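Local coordinates for protein D-glycero-beta-D-manno-heptose-1,7-bisphosphate 7-phosphatase (Mesorhizobium loti, PDB 2O2X) that removes the C-7 phosphate from D-glycero-beta-D-manno-heptose 1,7-bisphosphate, a magnesium-dependent step in the making of ADP-heptose, at residues 61-69 against 202-210; 112-120 against 142-150. One frame throughout, in Å; residues are numbered along the deposited sequence.

Contact 1: residues 61-69 against 202-210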
loop_
_atom_site.group_PDB
_atom_site.type_symbol
_atom_site.label_atom_id
_atom_site.label_comp_id
_atom_site.label_asym_id
_atom_site.label_seq_id
_atom_site.Cartn_x
_atom_site.Cartn_y
_atom_site.Cartn_z
HETATM N N MSE A 61 -1.065 12.071 4.406
HETATM C CA MSE A 61 -1.695 10.982 3.647
HETATM C C MSE A 61 -3.194 10.883 3.929
HETATM O O MSE A 61 -3.947 10.251 3.190
HETATM C CB MSE A 61 -1.017 9.627 3.933
HETATM C CG MSE A 61 -1.274 8.554 2.887
HETATM SE SE MSE A 61 -0.910 9.006 1.041
HETATM C CE MSE A 61 0.776 9.881 1.278
ATOM N N LEU A 62 -3.640 11.455 5.046
ATOM C CA LEU A 62 -5.024 11.250 5.458
ATOM C C LEU A 62 -6.063 11.818 4.467
ATOM O O LEU A 62 -7.082 11.167 4.235
ATOM C CB LEU A 62 -5.263 11.808 6.867
ATOM C CG LEU A 62 -4.448 11.104 7.967
ATOM C CD1 LEU A 62 -4.542 11.816 9.303
ATOM C CD2 LEU A 62 -4.875 9.649 8.110
ATOM N N PRO A 63 -5.815 13.002 3.843
ATOM C CA PRO A 63 -6.766 13.450 2.820
ATOM C C PRO A 63 -6.943 12.458 1.673
ATOM O O PRO A 63 -8.021 12.336 1.110
ATOM C CB PRO A 63 -6.146 14.761 2.330
ATOM C CG PRO A 63 -5.395 15.251 3.514
ATOM C CD PRO A 63 -4.768 14.019 4.063
ATOM N N ALA A 64 -5.869 11.788 1.282
ATOM C CA ALA A 64 -5.977 10.797 0.190
ATOM C C ALA A 64 -6.818 9.601 0.575
ATOM O O ALA A 64 -7.650 9.144 -0.217
ATOM C CB ALA A 64 -4.581 10.351 -0.244
ATOM N N ILE A 65 -6.605 9.066 1.770
ATOM C CA ILE A 65 -7.407 7.949 2.226
ATOM C C ILE A 65 -8.880 8.372 2.354
ATOM O O ILE A 65 -9.760 7.674 1.878
ATOM C CB ILE A 65 -6.870 7.367 3.558
ATOM C CG1 ILE A 65 -5.402 6.936 3.424
ATOM C CG2 ILE A 65 -7.688 6.155 3.983
ATOM C CD1 ILE A 65 -4.797 6.450 4.695
ATOM N N ALA A 66 -9.118 9.520 2.975
ATOM C CA ALA A 66 -10.493 10.031 3.103
ATOM C C ALA A 66 -11.177 10.187 1.745
ATOM O O ALA A 66 -12.342 9.817 1.557
ATOM C CB ALA A 66 -10.478 11.354 3.823
ATOM N N THR A 67 -10.459 10.735 0.774
ATOM C CA THR A 67 -11.005 10.933 -0.564
ATOM C C THR A 67 -11.379 9.621 -1.231
ATOM O O THR A 67 -12.445 9.500 -1.807
ATOM C CB THR A 67 -10.015 11.760 -1.435
ATOM O OG1 THR A 67 -9.849 13.061 -0.850
ATOM C CG2 THR A 67 -10.493 11.926 -2.814
ATOM N N ALA A 68 -10.493 8.635 -1.159
ATOM C CA ALA A 68 -10.767 7.309 -1.710
ATOM C C ALA A 68 -11.965 6.687 -0.998
ATOM O O ALA A 68 -12.869 6.121 -1.640
ATOM C CB ALA A 68 -9.542 6.411 -1.573
ATOM N N ASN A 69 -11.966 6.757 0.323
ATOM C CA ASN A 69 -13.072 6.200 1.108
ATOM C C ASN A 69 -14.419 6.772 0.602
ATOM O O ASN A 69 -15.369 6.024 0.332
ATOM C CB ASN A 69 -12.966 6.493 2.617
ATOM C CG ASN A 69 -11.804 5.799 3.349
ATOM O OD1 ASN A 69 -11.437 6.229 4.453
ATOM N ND2 ASN A 69 -11.242 4.721 2.766
ATOM N N LEU A 202 -0.402 17.070 -3.617
ATOM C CA LEU A 202 -1.455 16.267 -3.013
ATOM C C LEU A 202 -2.761 16.524 -3.756
ATOM O O LEU A 202 -3.499 15.608 -4.060
ATOM C CB LEU A 202 -1.583 16.565 -1.523
ATOM C CG LEU A 202 -2.770 15.929 -0.811
ATOM C CD1 LEU A 202 -2.716 14.425 -0.892
ATOM C CD2 LEU A 202 -2.826 16.355 0.610
ATOM N N GLY A 203 -3.008 17.778 -4.123
ATOM C CA GLY A 203 -4.192 18.107 -4.912
ATOM C C GLY A 203 -4.293 17.350 -6.209
ATOM O O GLY A 203 -5.384 16.964 -6.605
ATOM N N ASP A 204 -3.158 17.187 -6.891
ATOM C CA ASP A 204 -3.115 16.420 -8.135
ATOM C C ASP A 204 -3.553 14.994 -7.849
ATOM O O ASP A 204 -4.317 14.402 -8.603
ATOM C CB ASP A 204 -1.712 16.393 -8.765
ATOM C CG ASP A 204 -1.160 17.786 -9.090
ATOM O OD1 ASP A 204 -1.944 18.663 -9.493
ATOM O OD2 ASP A 204 0.063 17.993 -8.920
ATOM N N LEU A 205 -3.009 14.403 -6.787
ATOM C CA LEU A 205 -3.422 13.059 -6.414
ATOM C C LEU A 205 -4.918 12.954 -6.086
ATOM O O LEU A 205 -5.592 12.031 -6.554
ATOM C CB LEU A 205 -2.577 12.553 -5.227
ATOM C CG LEU A 205 -3.021 11.280 -4.514
ATOM C CD1 LEU A 205 -2.981 10.142 -5.503
ATOM C CD2 LEU A 205 -2.151 10.982 -3.302
ATOM N N LEU A 206 -5.434 13.897 -5.297
ATOM C CA LEU A 206 -6.844 13.891 -4.924
ATOM C C LEU A 206 -7.722 14.018 -6.164
ATOM O O LEU A 206 -8.735 13.332 -6.255
ATOM C CB LEU A 206 -7.201 14.956 -3.871
ATOM C CG LEU A 206 -6.413 14.879 -2.559
ATOM C CD1 LEU A 206 -7.073 15.748 -1.512
ATOM C CD2 LEU A 206 -6.292 13.452 -2.030
ATOM N N ALA A 207 -7.338 14.864 -7.115
ATOM C CA ALA A 207 -8.116 14.981 -8.346
ATOM C C ALA A 207 -8.150 13.653 -9.078
ATOM O O ALA A 207 -9.192 13.226 -9.613
ATOM C CB ALA A 207 -7.545 16.059 -9.237
ATOM N N ALA A 208 -7.016 12.963 -9.101
ATOM C CA ALA A 208 -6.930 11.667 -9.790
ATOM C C ALA A 208 -7.828 10.599 -9.129
ATOM O O ALA A 208 -8.461 9.803 -9.826
ATOM C CB ALA A 208 -5.493 11.222 -9.842
ATOM N N ILE A 209 -7.900 10.607 -7.801
ATOM C CA ILE A 209 -8.752 9.674 -7.052
ATOM C C ILE A 209 -10.217 10.012 -7.310
ATOM O O ILE A 209 -11.020 9.122 -7.586
ATOM C CB ILE A 209 -8.473 9.747 -5.549
ATOM C CG1 ILE A 209 -7.068 9.233 -5.249
ATOM C CG2 ILE A 209 -9.500 8.925 -4.775
ATOM C CD1 ILE A 209 -6.557 9.558 -3.871
ATOM N N GLU A 210 -10.552 11.301 -7.247
ATOM C CA GLU A 210 -11.940 11.750 -7.441
ATOM C C GLU A 210 -12.495 11.367 -8.811
ATOM O O GLU A 210 -13.670 10.996 -8.918
ATOM C CB GLU A 210 -12.056 13.267 -7.245
ATOM C CG GLU A 210 -11.901 13.774 -5.803
ATOM C CD GLU A 210 -13.121 13.520 -4.915
ATOM O OE1 GLU A 210 -14.005 12.719 -5.295
ATOM O OE2 GLU A 210 -13.180 14.130 -3.819
HETATM O O HOH W 1 -11.270 15.290 -1.877
HETATM O O HOH W 2 -14.184 11.595 -2.631
#

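Contact 2: residues 112-120 against 142-150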
loop_
_atom_site.group_PDB
_atom_site.type_symbol
_atom_site.label_atom_id
_atom_site.label_comp_id
_atom_site.label_asym_id
_atom_site.label_seq_id
_atom_site.Cartn_x
_atom_site.Cartn_y
_atom_site.Cartn_z
ATOM N N VAL A 112 -8.912 1.410 5.599
ATOM C CA VAL A 112 -8.431 0.673 4.442
ATOM C C VAL A 112 -9.273 -0.597 4.294
ATOM O O VAL A 112 -10.079 -0.944 5.176
ATOM C CB VAL A 112 -6.940 0.340 4.533
ATOM C CG1 VAL A 112 -6.104 1.592 4.881
ATOM C CG2 VAL A 112 -6.656 -0.757 5.508
ATOM N N ASP A 113 -9.103 -1.266 3.158
ATOM C CA ASP A 113 -9.947 -2.405 2.762
ATOM C C ASP A 113 -9.211 -3.728 2.585
ATOM O O ASP A 113 -9.816 -4.800 2.573
ATOM C CB ASP A 113 -10.691 -2.011 1.512
ATOM C CG ASP A 113 -11.532 -0.777 1.745
ATOM O OD1 ASP A 113 -12.505 -0.907 2.556
ATOM O OD2 ASP A 113 -11.196 0.310 1.211
HETATM N N MSE A 114 -7.889 -3.673 2.462
HETATM C CA MSE A 114 -7.107 -4.901 2.369
HETATM C C MSE A 114 -5.666 -4.565 2.749
HETATM O O MSE A 114 -5.184 -3.452 2.465
HETATM C CB MSE A 114 -7.180 -5.482 0.964
HETATM C CG MSE A 114 -6.450 -6.783 0.784
HETATM SE SE MSE A 114 -6.728 -7.670 -0.905
HETATM C CE MSE A 114 -8.452 -8.437 -0.529
ATOM N N VAL A 115 -5.001 -5.512 3.399
ATOM C CA VAL A 115 -3.556 -5.410 3.684
ATOM C C VAL A 115 -2.836 -6.628 3.124
ATOM O O VAL A 115 -3.220 -7.764 3.443
ATOM C CB VAL A 115 -3.291 -5.335 5.204
ATOM C CG1 VAL A 115 -1.783 -5.330 5.510
ATOM C CG2 VAL A 115 -3.967 -4.103 5.810
ATOM N N LEU A 116 -1.800 -6.402 2.314
ATOM C CA LEU A 116 -0.871 -7.442 1.882
ATOM C C LEU A 116 0.526 -7.073 2.339
ATOM O O LEU A 116 0.918 -5.903 2.292
ATOM C CB LEU A 116 -0.888 -7.690 0.382
ATOM C CG LEU A 116 -2.282 -7.961 -0.201
ATOM C CD1 LEU A 116 -2.933 -6.697 -0.700
ATOM C CD2 LEU A 116 -2.185 -8.902 -1.407
ATOM N N ALA A 117 1.265 -8.058 2.827
ATOM C CA ALA A 117 2.621 -7.848 3.279
ATOM C C ALA A 117 3.513 -9.013 2.896
ATOM O O ALA A 117 3.072 -10.184 2.883
ATOM C CB ALA A 117 2.662 -7.645 4.785
ATOM N N CYS A 118 4.747 -8.692 2.562
ATOM C CA CYS A 118 5.745 -9.669 2.099
ATOM C C CYS A 118 7.006 -9.573 2.935
ATOM O O CYS A 118 7.645 -8.524 2.962
ATOM C CB CYS A 118 6.080 -9.453 0.649
ATOM S SG CYS A 118 7.233 -10.757 0.063
ATOM N N ALA A 119 7.375 -10.681 3.590
ATOM C CA ALA A 119 8.533 -10.732 4.500
ATOM C C ALA A 119 9.846 -11.067 3.808
ATOM O O ALA A 119 10.915 -10.796 4.363
ATOM C CB ALA A 119 8.284 -11.733 5.584
ATOM N N TYR A 120 9.780 -11.710 2.651
ATOM C CA TYR A 120 10.969 -12.301 2.038
ATOM C C TYR A 120 12.010 -11.260 1.652
ATOM O O TYR A 120 11.685 -10.211 1.071
ATOM C CB TYR A 120 10.578 -13.061 0.783
ATOM C CG TYR A 120 9.618 -14.221 1.004
ATOM C CD1 TYR A 120 9.932 -15.261 1.872
ATOM C CD2 TYR A 120 8.413 -14.298 0.312
ATOM C CE1 TYR A 120 9.045 -16.350 2.059
ATOM C CE2 TYR A 120 7.531 -15.383 0.490
ATOM C CZ TYR A 120 7.861 -16.393 1.354
ATOM O OH TYR A 120 6.982 -17.446 1.534
HETATM N N MSE A 142 1.872 -8.429 -5.163
HETATM C CA MSE A 142 0.825 -8.061 -4.183
HETATM C C MSE A 142 -0.294 -7.275 -4.863
HETATM O O MSE A 142 -1.456 -7.351 -4.472
HETATM C CB MSE A 142 1.403 -7.234 -3.016
HETATM C CG MSE A 142 2.169 -8.075 -2.055
HETATM SE SE MSE A 142 2.760 -7.105 -0.471
HETATM C CE MSE A 142 4.186 -6.100 -1.230
ATOM N N LEU A 143 0.059 -6.450 -5.855
ATOM C CA LEU A 143 -0.948 -5.698 -6.597
ATOM C C LEU A 143 -1.790 -6.654 -7.441
ATOM O O LEU A 143 -3.007 -6.547 -7.477
ATOM C CB LEU A 143 -0.309 -4.614 -7.489
ATOM C CG LEU A 143 0.310 -3.388 -6.810
ATOM C CD1 LEU A 143 1.585 -3.729 -6.066
ATOM C CD2 LEU A 143 0.539 -2.309 -7.834
ATOM N N VAL A 144 -1.126 -7.582 -8.114
ATOM C CA VAL A 144 -1.820 -8.554 -8.960
ATOM C C VAL A 144 -2.746 -9.421 -8.097
ATOM O O VAL A 144 -3.910 -9.663 -8.455
ATOM C CB VAL A 144 -0.790 -9.395 -9.758
ATOM C CG1 VAL A 144 -1.454 -10.600 -10.448
ATOM C CG2 VAL A 144 -0.076 -8.528 -10.744
ATOM N N GLU A 145 -2.272 -9.847 -6.930
ATOM C CA GLU A 145 -3.107 -10.653 -6.039
ATOM C C GLU A 145 -4.311 -9.875 -5.504
ATOM O O GLU A 145 -5.438 -10.377 -5.476
ATOM C CB GLU A 145 -2.268 -11.190 -4.900
ATOM C CG GLU A 145 -2.980 -12.128 -3.950
ATOM C CD GLU A 145 -3.493 -13.411 -4.597
ATOM O OE1 GLU A 145 -2.938 -13.847 -5.635
ATOM O OE2 GLU A 145 -4.444 -13.991 -4.040
ATOM N N ALA A 146 -4.098 -8.639 -5.062
ATOM C CA ALA A 146 -5.222 -7.798 -4.642
ATOM C C ALA A 146 -6.205 -7.645 -5.797
ATOM O O ALA A 146 -7.441 -7.699 -5.603
ATOM C CB ALA A 146 -4.702 -6.422 -4.176
ATOM N N GLY A 147 -5.672 -7.482 -7.004
ATOM C CA GLY A 147 -6.501 -7.406 -8.196
ATOM C C GLY A 147 -7.395 -8.617 -8.366
ATOM O O GLY A 147 -8.593 -8.469 -8.639
ATOM N N LYS A 148 -6.823 -9.807 -8.203
ATOM C CA LYS A 148 -7.624 -11.039 -8.324
ATOM C C LYS A 148 -8.709 -11.067 -7.263
ATOM O O LYS A 148 -9.889 -11.336 -7.549
ATOM C CB LYS A 148 -6.732 -12.260 -8.194
ATOM C CG LYS A 148 -5.873 -12.470 -9.412
ATOM C CD LYS A 148 -4.899 -13.647 -9.217
ATOM C CE LYS A 148 -3.906 -13.714 -10.387
ATOM N NZ LYS A 148 -2.700 -14.559 -10.134
ATOM N N ARG A 149 -8.323 -10.779 -6.032
ATOM C CA ARG A 149 -9.224 -10.924 -4.905
ATOM C C ARG A 149 -10.376 -9.940 -4.911
ATOM O O ARG A 149 -11.498 -10.303 -4.516
ATOM C CB ARG A 149 -8.465 -10.884 -3.586
ATOM C CG ARG A 149 -7.580 -12.108 -3.410
ATOM C CD ARG A 149 -6.779 -12.030 -2.134
ATOM N NE ARG A 149 -5.986 -13.234 -1.944
ATOM C CZ ARG A 149 -6.107 -14.063 -0.914
ATOM N NH1 ARG A 149 -6.935 -13.808 0.081
ATOM N NH2 ARG A 149 -5.323 -15.128 -0.859
ATOM N N LEU A 150 -10.123 -8.703 -5.336
ATOM C CA LEU A 150 -11.165 -7.669 -5.354
ATOM C C LEU A 150 -11.706 -7.397 -6.757
ATOM O O LEU A 150 -12.486 -6.461 -6.948
ATOM C CB LEU A 150 -10.608 -6.363 -4.750
ATOM C CG LEU A 150 -10.236 -6.421 -3.277
ATOM C CD1 LEU A 150 -9.560 -5.146 -2.813
ATOM C CD2 LEU A 150 -11.463 -6.709 -2.393
#

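Contact 1: residues 61-69 against 202-210
Ala64 lies opposite Leu206 and Ala68 opposite Ile209 where two helical segments run side by side in the same direction. Their axes differ in direction by 12° and approach to 9.3 Å, and the paired CA atoms are 6.0 Å apart for Ala64 and Leu206. The small Ala64 and Ala68 are consistent with this close approach. The methyl CD2 of Leu206 drops onto the backbone of Ala64, its contact with CA, at 3.5 Å, being tighter than usual for two carbons. The CB of Ala64 is met by Leu205 CD2 and Leu206 CD2, while the CD1 methyl of Ile209 comes up to the Ala64 carbonyl oxygen. At the N-terminal end of the contact the ring of Pro63 crosses Leu202 at about a right angle, with Pro63 CG 4.0 Å from Leu202 CD2.

Thr67 meets the other helix with both of its branches. Its CG2, anti to its own backbone N, packs on Ile209 CG2 at 3.7 Å and on the carboxylate end of Glu210. The torsion that sends this methyl across (chi1 -63°) turns the hydroxyl back down its own helix, where OG1 donates to Pro63 O over 2.8 Å; OG1 also lies 3.8 Å from Leu206 CD2. That carbonyl also accepts from Thr67 N, the two donors arriving from opposite faces of its plane. Glu210 bends over at the solvent-facing side, bridged by water: one molecule donates to both Thr67 OG1 and Glu210 OE2, another to Thr67 O and, weakly, to Glu210 OE1. Beneath, Ala68 and Ile209 rest on Leu34, and Leu205 on Val160 and Trp179. Two near-parallel helices lying next to each other on a largely parallel sheet are the layered packing of the Rossmann-like HAD phosphatase fold.

Contact 2: residues 112-120 against 142-150
Met114, Leu116 and Cys118 point their side chains at the helix 142-150, which runs roughly antiparallel to the strand, at 147° between N-to-C directions, with axes 9.4 Å apart. Leu116 straddles the first turn of the helix segment. Its CD2 methyl reaches the Met142 carbonyl oxygen at 3.5 Å, CD1 meets Ala146 CB at 3.9 Å, and CB lies against the selenium of Met142. The fork is turned to chi2 93°, off the staggered positions, and the two methyls fall on different parts of the turn.

The two selenomethionines reach across at different places, on either side of Leu116. Met142 runs from helix to strand, its SE over the Leu116-Ala117 peptide, 3.5 Å from Leu116 O and nearly as close to the Ala117 N; Cys118 CB lies just beyond. Met114 runs from strand to helix. Straight as far as SE, which touches Ala146 at both CA and CB, it then bends at its last torsion (chi3 -79°) and carries CE to Leu150 CG, 3.8 Å away, the two side chains approaching tip to tip. The same methyl brushes Arg149 CB, crossing that side chain at about a right angle.

An alanine at Leu116 keeps CB against Met142 SE but lacks both methyls, which would probably leave a gap over Ala146 CB and beside the Met142 carbonyl oxygen.

At the edge of the contact Arg149 NE donates to Glu145 OE2 at 2.7 Å, in the guanidinium plane and onto the anti lone pair; both side chains also touch Ile19 of the neighbouring strand 17-21. Strand and helix thus join through van der Waals contact of methyls, methylenes and selenium, with each other and with backbone peptide atoms, the charges being paired at the margin, as suits an interface buried in the core.

In the fold
Contact 1 and contact 2 have their centres 20 Å apart, on opposite sides of the chain's centre, and do not touch. Along the chain, both segments of contact 2 fall between the two of contact 1. One mixed sheet unites them: helices 62-71 and 199-211 cover strands 34-36 and 158-161 on one face, whereas helix 141-150 packs on strand 114-118 from the other. Each side therefore has its own helical layer. By similarity, the nucleophile Asp37 follows strand 34-36 and the magnesium ligand Asp162 follows strand 158-161. Contact 2 lies nearer the probable phosphate site: Met142 touches Asn80, inferred to bind substrate, and Ala117 touches Thr79, inferred to stabilise the phosphoryl group.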